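Local coordinates for methyl-CpG-binding domain protein 3 (Homo sapiens, PDB 6CCG) that binds methylated CpG DNA through its methyl-CpG-binding domain, at residues Trp8-Leu13 / Val35-Pro40; Pro49-Tyr54 / Phe64-Gly69. All blocks are in the same frame, centred on the assembly; numbering follows the deposited sequence.

Contact 1 of 2, residues Trp8-Leu13 / Val35-Pro40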
ATOM      1  N   TRP A   8      -7.049  -3.833  -5.203  1.00 43.17           N
ATOM      2  CA  TRP A   8      -8.383  -3.212  -5.039  1.00 45.15           C
ATOM      3  C   TRP A   8      -8.417  -2.178  -3.884  1.00 42.30           C
ATOM      4  O   TRP A   8      -7.361  -1.818  -3.322  1.00 37.88           O
ATOM      5  CB  TRP A   8      -9.487  -4.289  -4.918  1.00 49.12           C
ATOM      6  CG  TRP A   8      -9.363  -5.275  -3.795  1.00 50.47           C
ATOM      7  CD1 TRP A   8      -9.864  -5.149  -2.533  1.00 52.15           C
ATOM      8  CD2 TRP A   8      -8.782  -6.590  -3.867  1.00 52.62           C
ATOM      9  NE1 TRP A   8      -9.607  -6.287  -1.794  1.00 52.38           N
ATOM     10  CE2 TRP A   8      -8.944  -7.191  -2.586  1.00 52.86           C
ATOM     11  CE3 TRP A   8      -8.140  -7.318  -4.887  1.00 52.41           C
ATOM     12  CZ2 TRP A   8      -8.478  -8.488  -2.290  1.00 52.92           C
ATOM     13  CZ3 TRP A   8      -7.669  -8.608  -4.599  1.00 53.43           C
ATOM     14  CH2 TRP A   8      -7.839  -9.180  -3.297  1.00 53.76           C
ATOM     15  N   GLU A   9      -9.618  -1.665  -3.583  1.00 43.31           N
ATOM     16  CA  GLU A   9      -9.773  -0.601  -2.588  0.70 43.16           C
ATOM     17  C   GLU A   9      -9.173  -1.000  -1.239  1.00 40.45           C
ATOM     18  O   GLU A   9      -9.351  -2.139  -0.773  1.00 41.42           O
ATOM     19  CB  GLU A   9     -11.259  -0.209  -2.427  0.70 46.60           C
ATOM     20  CG  GLU A   9     -11.845   0.540  -3.617  0.70 50.33           C
ATOM     21  CD  GLU A   9     -11.156   1.887  -3.899  0.70 51.53           C
ATOM     22  OE1 GLU A   9     -10.955   2.676  -2.946  0.70 50.34           O
ATOM     23  OE2 GLU A   9     -10.809   2.146  -5.093  0.70 54.17           O
ATOM     24  N   CYS A  10      -8.415  -0.074  -0.645  1.00 37.49           N
ATOM     25  CA  CYS A  10      -7.877  -0.251   0.698  1.00 36.39           C
ATOM     26  C   CYS A  10      -8.827   0.494   1.651  1.00 38.61           C
ATOM     27  O   CYS A  10      -8.826   1.715   1.655  1.00 38.00           O
ATOM     28  CB  CYS A  10      -6.485   0.334   0.819  1.00 33.93           C
ATOM     29  SG  CYS A  10      -5.800   0.039   2.449  1.00 34.21           S
ATOM     30  N   PRO A  11      -9.615  -0.241   2.439  1.00 40.91           N
ATOM     31  CA  PRO A  11     -10.565   0.418   3.324  1.00 43.25           C
ATOM     32  C   PRO A  11      -9.919   1.170   4.491  1.00 42.38           C
ATOM     33  O   PRO A  11     -10.565   1.960   5.093  1.00 43.74           O
ATOM     34  CB  PRO A  11     -11.448  -0.733   3.824  1.00 45.19           C
ATOM     35  CG  PRO A  11     -10.646  -1.957   3.661  1.00 44.60           C
ATOM     36  CD  PRO A  11      -9.727  -1.728   2.508  1.00 42.72           C
ATOM     37  N   ALA A  12      -8.658   0.901   4.803  1.00 40.82           N
ATOM     38  CA  ALA A  12      -7.958   1.648   5.842  1.00 40.03           C
ATOM     39  C   ALA A  12      -7.574   3.095   5.422  1.00 38.98           C
ATOM     40  O   ALA A  12      -7.176   3.871   6.265  1.00 40.00           O
ATOM     41  CB  ALA A  12      -6.723   0.889   6.289  1.00 38.26           C
ATOM     42  N   LEU A  13      -7.669   3.410   4.124  1.00 38.51           N
ATOM     43  CA  LEU A  13      -7.304   4.727   3.565  1.00 39.11           C
ATOM     44  C   LEU A  13      -8.573   5.429   2.997  1.00 39.87           C
ATOM     45  O   LEU A  13      -9.627   4.816   2.921  1.00 39.52           O
ATOM     46  CB  LEU A  13      -6.235   4.543   2.466  1.00 38.60           C
ATOM     47  CG  LEU A  13      -4.916   3.884   2.909  1.00 37.99           C
ATOM     48  CD1 LEU A  13      -4.046   3.609   1.708  1.00 38.43           C
ATOM     49  CD2 LEU A  13      -4.173   4.757   3.900  1.00 38.63           C
ATOM     50  N   VAL A  35       4.373  -4.475  -1.884  1.00 33.17           N
ATOM     51  CA  VAL A  35       3.088  -3.837  -1.642  1.00 31.37           C
ATOM     52  C   VAL A  35       3.181  -2.377  -2.113  1.00 30.82           C
ATOM     53  O   VAL A  35       4.144  -1.688  -1.778  1.00 30.10           O
ATOM     54  CB  VAL A  35       2.750  -3.913  -0.140  1.00 31.99           C
ATOM     55  CG1 VAL A  35       1.467  -3.114   0.194  1.00 31.47           C
ATOM     56  CG2 VAL A  35       2.590  -5.361   0.257  1.00 31.56           C
ATOM     57  N   PHE A  36       2.198  -1.962  -2.917  1.00 30.97           N
ATOM     58  CA  PHE A  36       2.062  -0.615  -3.423  1.00 32.08           C
ATOM     59  C   PHE A  36       0.679  -0.062  -3.031  1.00 32.85           C
ATOM     60  O   PHE A  36      -0.251  -0.840  -2.775  1.00 34.51           O
ATOM     61  CB  PHE A  36       2.221  -0.613  -4.929  1.00 32.22           C
ATOM     62  CG  PHE A  36       3.516  -1.232  -5.396  1.00 32.25           C
ATOM     63  CD1 PHE A  36       4.727  -0.578  -5.184  1.00 31.44           C
ATOM     64  CD2 PHE A  36       3.533  -2.526  -5.937  1.00 32.33           C
ATOM     65  CE1 PHE A  36       5.973  -1.182  -5.581  1.00 32.13           C
ATOM     66  CE2 PHE A  36       4.735  -3.103  -6.361  1.00 30.91           C
ATOM     67  CZ  PHE A  36       5.957  -2.439  -6.176  1.00 31.06           C
ATOM     68  N   TYR A  37       0.574   1.262  -2.970  1.00 32.98           N
ATOM     69  CA  TYR A  37      -0.719   1.970  -2.841  1.00 35.12           C
ATOM     70  C   TYR A  37      -0.905   2.970  -3.990  1.00 35.82           C
ATOM     71  O   TYR A  37       0.077   3.544  -4.498  1.00 35.10           O
ATOM     72  CB  TYR A  37      -0.831   2.680  -1.498  1.00 34.43           C
ATOM     73  CG  TYR A  37      -0.850   1.707  -0.370  1.00 34.33           C
ATOM     74  CD1 TYR A  37      -2.040   1.147   0.075  1.00 35.14           C
ATOM     75  CD2 TYR A  37       0.347   1.257   0.187  1.00 34.98           C
ATOM     76  CE1 TYR A  37      -2.042   0.187   1.087  1.00 35.82           C
ATOM     77  CE2 TYR A  37       0.364   0.303   1.192  1.00 35.20           C
ATOM     78  CZ  TYR A  37      -0.824  -0.218   1.647  1.00 35.06           C
ATOM     79  OH  TYR A  37      -0.786  -1.122   2.629  1.00 35.76           O
ATOM     80  N   TYR A  38      -2.140   3.138  -4.423  1.00 36.98           N
ATOM     81  CA  TYR A  38      -2.450   4.056  -5.507  1.00 39.62           C
ATOM     82  C   TYR A  38      -3.410   5.083  -4.995  1.00 40.01           C
ATOM     83  O   TYR A  38      -4.417   4.732  -4.353  1.00 39.06           O
ATOM     84  CB  TYR A  38      -3.008   3.320  -6.710  1.00 42.12           C
ATOM     85  CG  TYR A  38      -1.990   2.396  -7.353  1.00 43.11           C
ATOM     86  CD1 TYR A  38      -1.795   1.110  -6.874  1.00 42.88           C
ATOM     87  CD2 TYR A  38      -1.220   2.822  -8.451  1.00 45.97           C
ATOM     88  CE1 TYR A  38      -0.850   0.255  -7.456  1.00 43.81           C
ATOM     89  CE2 TYR A  38      -0.277   1.990  -9.048  1.00 45.36           C
ATOM     90  CZ  TYR A  38      -0.091   0.704  -8.560  1.00 44.95           C
ATOM     91  OH  TYR A  38       0.848  -0.128  -9.158  1.00 46.87           O
ATOM     92  N   SER A  39      -3.106   6.362  -5.233  1.00 41.99           N
ATOM     93  CA  SER A  39      -4.066   7.426  -4.922  1.00 42.93           C
ATOM     94  C   SER A  39      -5.283   7.360  -5.884  1.00 46.54           C
ATOM     95  O   SER A  39      -5.219   6.675  -6.900  1.00 47.30           O
ATOM     96  CB  SER A  39      -3.378   8.803  -5.019  1.00 44.88           C
ATOM     97  OG  SER A  39      -3.010   9.099  -6.343  1.00 45.69           O
ATOM     98  N   PRO A  40      -6.381   8.102  -5.578  1.00 48.56           N
ATOM     99  CA  PRO A  40      -7.509   8.240  -6.530  1.00 52.39           C
ATOM    100  C   PRO A  40      -7.091   8.696  -7.938  1.00 56.00           C
ATOM    101  O   PRO A  40      -7.712   8.279  -8.918  1.00 59.69           O
ATOM    102  CB  PRO A  40      -8.397   9.314  -5.873  1.00 54.37           C
ATOM    103  CG  PRO A  40      -8.126   9.172  -4.418  1.00 52.30           C
ATOM    104  CD  PRO A  40      -6.647   8.818  -4.326  1.00 49.64           C
TER

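Contact 2 of 2, residues Pro49-Tyr54 / Phe64-Gly69. With nucleotides of chain D.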
ATOM      1  N   PRO A  49       6.842   6.246   4.422  1.00 35.42           N
ATOM      2  CA  PRO A  49       7.191   7.698   4.496  1.00 37.12           C
ATOM      3  C   PRO A  49       6.690   8.461   3.299  1.00 37.58           C
ATOM      4  O   PRO A  49       6.133   9.569   3.459  1.00 39.10           O
ATOM      5  CB  PRO A  49       8.714   7.693   4.527  1.00 38.23           C
ATOM      6  CG  PRO A  49       9.069   6.366   5.111  1.00 37.63           C
ATOM      7  CD  PRO A  49       8.035   5.401   4.604  1.00 35.59           C
ATOM      8  N   GLN A  50       6.847   7.880   2.109  1.00 36.61           N
ATOM      9  CA  GLN A  50       6.294   8.478   0.875  1.00 38.46           C
ATOM     10  C   GLN A  50       4.774   8.739   0.980  1.00 37.95           C
ATOM     11  O   GLN A  50       4.324   9.837   0.707  1.00 39.66           O
ATOM     12  CB  GLN A  50       6.590   7.594  -0.319  1.00 37.91           C
ATOM     13  CG  GLN A  50       6.334   8.243  -1.657  1.00 40.51           C
ATOM     14  CD  GLN A  50       6.429   7.286  -2.813  1.00 42.49           C
ATOM     15  OE1 GLN A  50       6.342   6.042  -2.630  1.00 39.84           O
ATOM     16  NE2 GLN A  50       6.597   7.853  -4.054  1.00 41.96           N
ATOM     17  N   LEU A  51       4.016   7.704   1.385  1.00 35.88           N
ATOM     18  CA  LEU A  51       2.565   7.816   1.626  1.00 36.08           C
ATOM     19  C   LEU A  51       2.193   8.891   2.657  1.00 36.02           C
ATOM     20  O   LEU A  51       1.185   9.580   2.495  1.00 36.02           O
ATOM     21  CB  LEU A  51       2.007   6.479   2.122  1.00 36.09           C
ATOM     22  CG  LEU A  51       0.522   6.189   2.050  1.00 36.59           C
ATOM     23  CD1 LEU A  51      -0.018   6.422   0.643  1.00 37.85           C
ATOM     24  CD2 LEU A  51       0.280   4.713   2.471  1.00 35.69           C
ATOM     25  N   ALA A  52       2.987   8.989   3.727  1.00 34.53           N
ATOM     26  CA  ALA A  52       2.701   9.870   4.809  1.00 37.39           C
ATOM     27  C   ALA A  52       2.819  11.383   4.380  1.00 38.49           C
ATOM     28  O   ALA A  52       2.115  12.248   4.926  1.00 38.05           O
ATOM     29  CB  ALA A  52       3.592   9.558   5.996  1.00 37.97           C
ATOM     30  N   ARG A  53       3.641  11.668   3.381  1.00 38.41           N
ATOM     31  CA  ARG A  53       3.696  13.050   2.796  1.00 42.70           C
ATOM     32  C   ARG A  53       2.372  13.497   2.095  1.00 44.26           C
ATOM     33  O   ARG A  53       2.105  14.683   1.997  1.00 46.70           O
ATOM     34  CB  ARG A  53       4.901  13.157   1.833  1.00 43.18           C
ATOM     35  CG  ARG A  53       6.254  13.119   2.560  1.00 43.42           C
ATOM     36  CD  ARG A  53       7.381  13.612   1.684  1.00 45.40           C
ATOM     37  NE  ARG A  53       7.767  12.635   0.687  1.00 46.95           N
ATOM     38  CZ  ARG A  53       8.574  11.585   0.914  1.00 45.98           C
ATOM     39  NH1 ARG A  53       8.875  10.753  -0.091  1.00 47.64           N
ATOM     40  NH2 ARG A  53       9.085  11.350   2.143  1.00 46.62           N
ATOM     41  N   TYR A  54       1.558  12.542   1.634  1.00 44.45           N
ATOM     42  CA  TYR A  54       0.228  12.841   1.016  1.00 46.70           C
ATOM     43  C   TYR A  54      -0.935  12.771   2.017  1.00 48.83           C
ATOM     44  O   TYR A  54      -1.785  13.676   2.055  1.00 48.92           O
ATOM     45  CB  TYR A  54      -0.023  11.930  -0.217  1.00 45.10           C
ATOM     46  CG  TYR A  54       0.868  12.331  -1.346  1.00 46.07           C
ATOM     47  CD1 TYR A  54       2.240  12.082  -1.284  1.00 47.54           C
ATOM     48  CD2 TYR A  54       0.369  13.041  -2.465  1.00 47.86           C
ATOM     49  CE1 TYR A  54       3.107  12.504  -2.308  1.00 49.15           C
ATOM     50  CE2 TYR A  54       1.216  13.463  -3.487  1.00 50.18           C
ATOM     51  CZ  TYR A  54       2.598  13.177  -3.403  1.00 51.36           C
ATOM     52  OH  TYR A  54       3.489  13.568  -4.395  1.00 56.32           O
ATOM     53  N   PHE A  64      -0.907   2.699  11.019  1.00 42.96           N
ATOM     54  CA  PHE A  64      -1.148   2.084   9.730  1.00 40.53           C
ATOM     55  C   PHE A  64       0.064   1.190   9.365  1.00 39.12           C
ATOM     56  O   PHE A  64       1.194   1.662   9.286  1.00 37.99           O
ATOM     57  CB  PHE A  64      -1.355   3.131   8.647  1.00 39.82           C
ATOM     58  CG  PHE A  64      -1.574   2.553   7.276  1.00 38.43           C
ATOM     59  CD1 PHE A  64      -2.767   1.879   6.965  1.00 39.63           C
ATOM     60  CD2 PHE A  64      -0.609   2.661   6.306  1.00 37.47           C
ATOM     61  CE1 PHE A  64      -2.978   1.330   5.694  1.00 38.71           C
ATOM     62  CE2 PHE A  64      -0.811   2.121   5.028  1.00 36.49           C
ATOM     63  CZ  PHE A  64      -2.007   1.461   4.723  1.00 36.95           C
ATOM     64  N   ASP A  65      -0.212  -0.089   9.157  1.00 38.27           N
ATOM     65  CA  ASP A  65       0.821  -1.089   8.810  1.00 36.56           C
ATOM     66  C   ASP A  65       0.856  -1.176   7.307  1.00 34.67           C
ATOM     67  O   ASP A  65      -0.033  -1.768   6.680  1.00 33.43           O
ATOM     68  CB  ASP A  65       0.487  -2.434   9.441  1.00 39.29           C
ATOM     69  CG  ASP A  65       1.591  -3.517   9.175  1.00 38.84           C
ATOM     70  OD1 ASP A  65       1.945  -3.759   8.031  1.00 40.10           O
ATOM     71  OD2 ASP A  65       2.100  -4.046  10.112  1.00 42.66           O
ATOM     72  N   PHE A  66       1.871  -0.557   6.722  1.00 33.72           N
ATOM     73  CA  PHE A  66       2.005  -0.465   5.277  1.00 34.11           C
ATOM     74  C   PHE A  66       1.969  -1.866   4.660  1.00 33.36           C
ATOM     75  O   PHE A  66       1.295  -2.093   3.669  1.00 30.94           O
ATOM     76  CB  PHE A  66       3.310   0.250   4.928  1.00 34.21           C
ATOM     77  CG  PHE A  66       3.509   0.507   3.455  1.00 33.37           C
ATOM     78  CD1 PHE A  66       4.117  -0.459   2.631  1.00 32.62           C
ATOM     79  CD2 PHE A  66       3.121   1.708   2.899  1.00 33.43           C
ATOM     80  CE1 PHE A  66       4.308  -0.203   1.272  1.00 32.37           C
ATOM     81  CE2 PHE A  66       3.296   1.967   1.528  1.00 33.51           C
ATOM     82  CZ  PHE A  66       3.902   1.016   0.713  1.00 32.42           C
ATOM     83  N   ARG A  67       2.652  -2.798   5.289  1.00 36.65           N
ATOM     84  CA  ARG A  67       2.808  -4.148   4.711  1.00 37.20           C
ATOM     85  C   ARG A  67       1.449  -4.859   4.597  1.00 37.50           C
ATOM     86  O   ARG A  67       1.160  -5.449   3.543  1.00 36.38           O
ATOM     87  CB  ARG A  67       3.795  -4.970   5.531  1.00 40.02           C
ATOM     88  CG  ARG A  67       4.161  -6.335   4.914  1.00 43.10           C
ATOM     89  CD  ARG A  67       5.158  -7.076   5.793  1.00 46.18           C
ATOM     90  NE  ARG A  67       4.602  -7.401   7.141  1.00 49.16           N
ATOM     91  CZ  ARG A  67       3.716  -8.386   7.416  1.00 52.37           C
ATOM     92  NH1 ARG A  67       3.228  -9.196   6.448  1.00 52.59           N
ATOM     93  NH2 ARG A  67       3.290  -8.561   8.681  1.00 54.83           N
ATOM     94  N   THR A  68       0.607  -4.762   5.654  1.00 35.88           N
ATOM     95  CA  THR A  68      -0.704  -5.434   5.666  1.00 37.83           C
ATOM     96  C   THR A  68      -1.873  -4.589   5.148  1.00 36.81           C
ATOM     97  O   THR A  68      -2.878  -5.136   4.835  1.00 36.61           O
ATOM     98  CB  THR A  68      -1.115  -5.929   7.098  1.00 40.23           C
ATOM     99  OG1 THR A  68      -1.300  -4.809   7.963  1.00 38.69           O
ATOM    100  CG2 THR A  68      -0.070  -6.833   7.685  1.00 41.28           C
ATOM    101  N   GLY A  69      -1.711  -3.259   5.067  1.00 35.01           N
ATOM    102  CA  GLY A  69      -2.789  -2.352   4.634  1.00 37.84           C
ATOM    103  C   GLY A  69      -3.857  -2.042   5.663  1.00 38.50           C
ATOM    104  O   GLY A  69      -4.914  -1.535   5.307  1.00 41.08           O
TER
ATOM    105  P    DG D   5       9.418   2.267   6.639  1.00 40.02           P
ATOM    106  OP1  DG D   5       9.723   3.269   7.699  1.00 39.46           O
ATOM    107  OP2  DG D   5       8.035   2.040   6.144  1.00 38.53           O
ATOM    108  O5'  DG D   5      10.312   2.638   5.374  1.00 36.82           O
ATOM    109  C5'  DG D   5      11.656   3.075   5.578  1.00 37.44           C
ATOM    110  C4'  DG D   5      12.417   3.103   4.273  1.00 37.32           C
ATOM    111  O4'  DG D   5      12.676   1.761   3.820  1.00 36.23           O
ATOM    112  C3'  DG D   5      11.711   3.812   3.102  1.00 37.71           C
ATOM    113  O3'  DG D   5      12.296   5.124   2.980  1.00 37.54           O
ATOM    114  C2'  DG D   5      11.873   2.831   1.932  1.00 36.92           C
ATOM    115  C1'  DG D   5      12.911   1.848   2.450  1.00 35.38           C
ATOM    116  N9   DG D   5      12.885   0.490   1.892  1.00 35.34           N
ATOM    117  C8   DG D   5      11.785  -0.300   1.648  1.00 33.42           C
ATOM    118  N7   DG D   5      12.095  -1.460   1.132  1.00 33.78           N
ATOM    119  C5   DG D   5      13.477  -1.424   1.012  1.00 33.53           C
ATOM    120  C6   DG D   5      14.388  -2.398   0.497  1.00 32.69           C
ATOM    121  O6   DG D   5      14.142  -3.513   0.052  1.00 32.93           O
ATOM    122  N1   DG D   5      15.706  -1.957   0.570  1.00 32.62           N
ATOM    123  C2   DG D   5      16.105  -0.739   1.074  1.00 33.90           C
ATOM    124  N2   DG D   5      17.427  -0.497   1.071  1.00 34.28           N
ATOM    125  N3   DG D   5      15.267   0.183   1.529  1.00 32.85           N
ATOM    126  C4   DG D   5      13.980  -0.229   1.478  1.00 32.59           C
TER

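Contact 1 of 2, residues Trp8-Leu13 / Val35-Pro40
The sulfur of Cys10 meets the ring of Tyr37 at its edge and not over its face, in a sulfur-aromatic contact with SG 5.3 Å from the ring centroid. The direction to SG is 78° off the ring normal, close to the ring plane. The nearest ring atom is CE1 of Tyr37, 4.0 Å from Cys10 SG. A chi1 of -177° turns SG opposite the backbone N of Cys10, which sets the sulfur beside the ring edge. Leu13 completes the apolar patch. Its CD1 methyl comes 3.6 Å from Tyr37 CD1 at an oblique approach, the leucine side chain crossing the tyrosine at about a right angle, and also touches CE1. That one ring carbon thus has the thiol and the methyl as neighbours together. Both are brought to it by a type I beta turn, in which Leu13 N donates to Cys10 O over 3.2 Å. No hydrogen bond joins the two segments, and the Tyr37 hydroxyl has its polar partner elsewhere, probably the backbone O of Phe66. All three touching residues are buried. The strands carrying the two segments, 6-9 and 33-38, are not sheet partners, because strand 18-23 runs between them in the antiparallel sheet of the methyl-CpG-binding domain; the contact forms just after the chain leaves strand 6-9, at the Cys10-Leu13 turn. Beyond it, Leu13 packs on Leu55 of helix 48-55 and on Leu61, while Tyr37 touches Leu51 of the same helix.

Contact 2 of 2, residues Pro49-Tyr54 / Phe64-Gly69
Leu51 lays its CD2 methyl against two phenylalanine rings at once, 3.8 Å from CE2 of Phe64 and 4.2 Å from CD2 of Phe66. It meets each ring obliquely, and its side chain stands at about a right angle to that of Phe64. CG of the leucine is anti to the backbone N, and that torsion (chi1 -162°) puts CD2 close to both rings. The contact is wholly apolar; no hydrogen bond crosses it. In the alpha/beta fold of the methyl-CpG-binding domain, this joins helix 48-55 to the C-terminal segment, which runs from the weakly bonded strand 64-65 into a turn of helical backbone angles. An Asx motif organises that turn: Thr68 N donates to Asp65 OD1 over 2.9 Å at an N-H...O angle of 156°, meeting the oxygen from 37° above the carboxylate plane. Gly69 N adds a backbone bond of 2.8 Å to Asp65 O, and the glycine adopts positive phi as the turn ends. On the DNA side, Pro49 in the first turn of the helix packs its ring on the backbone of DG5 of chain D, its CD lying 3.7 Å from O5' of that nucleotide. With an alanine in its place the ring's CG and CD are lost, which would probably open a gap between the start of the helix and the sugar-phosphate backbone at O5'. Phe66 also packs edge-to-face with Tyr37, Phe64 O accepts a bond from Lys48 NZ, and Arg67 packs on a phosphate of the bound DNA.

Both contacts are buried, with centres about 10 Å apart. Contact 1 is entirely so among its touching residues; contact 2 includes the partly exposed Phe66 and reaches the DNA side. They differ in what they join: contact 1 ties the exit of one sheet strand to another strand two places away, whereas contact 2 sets the helix against the C-terminal segment. A sulfur-aromatic edge contact marks the first, purely aliphatic-aromatic packing the second. The two fuse through Tyr37, whose hydroxyl probably bonds Phe66 O, and through Cys10 SG and Ala12 CB, both packed against Gly69 O. Only contact 2 includes a residue touching DG5 of chain D.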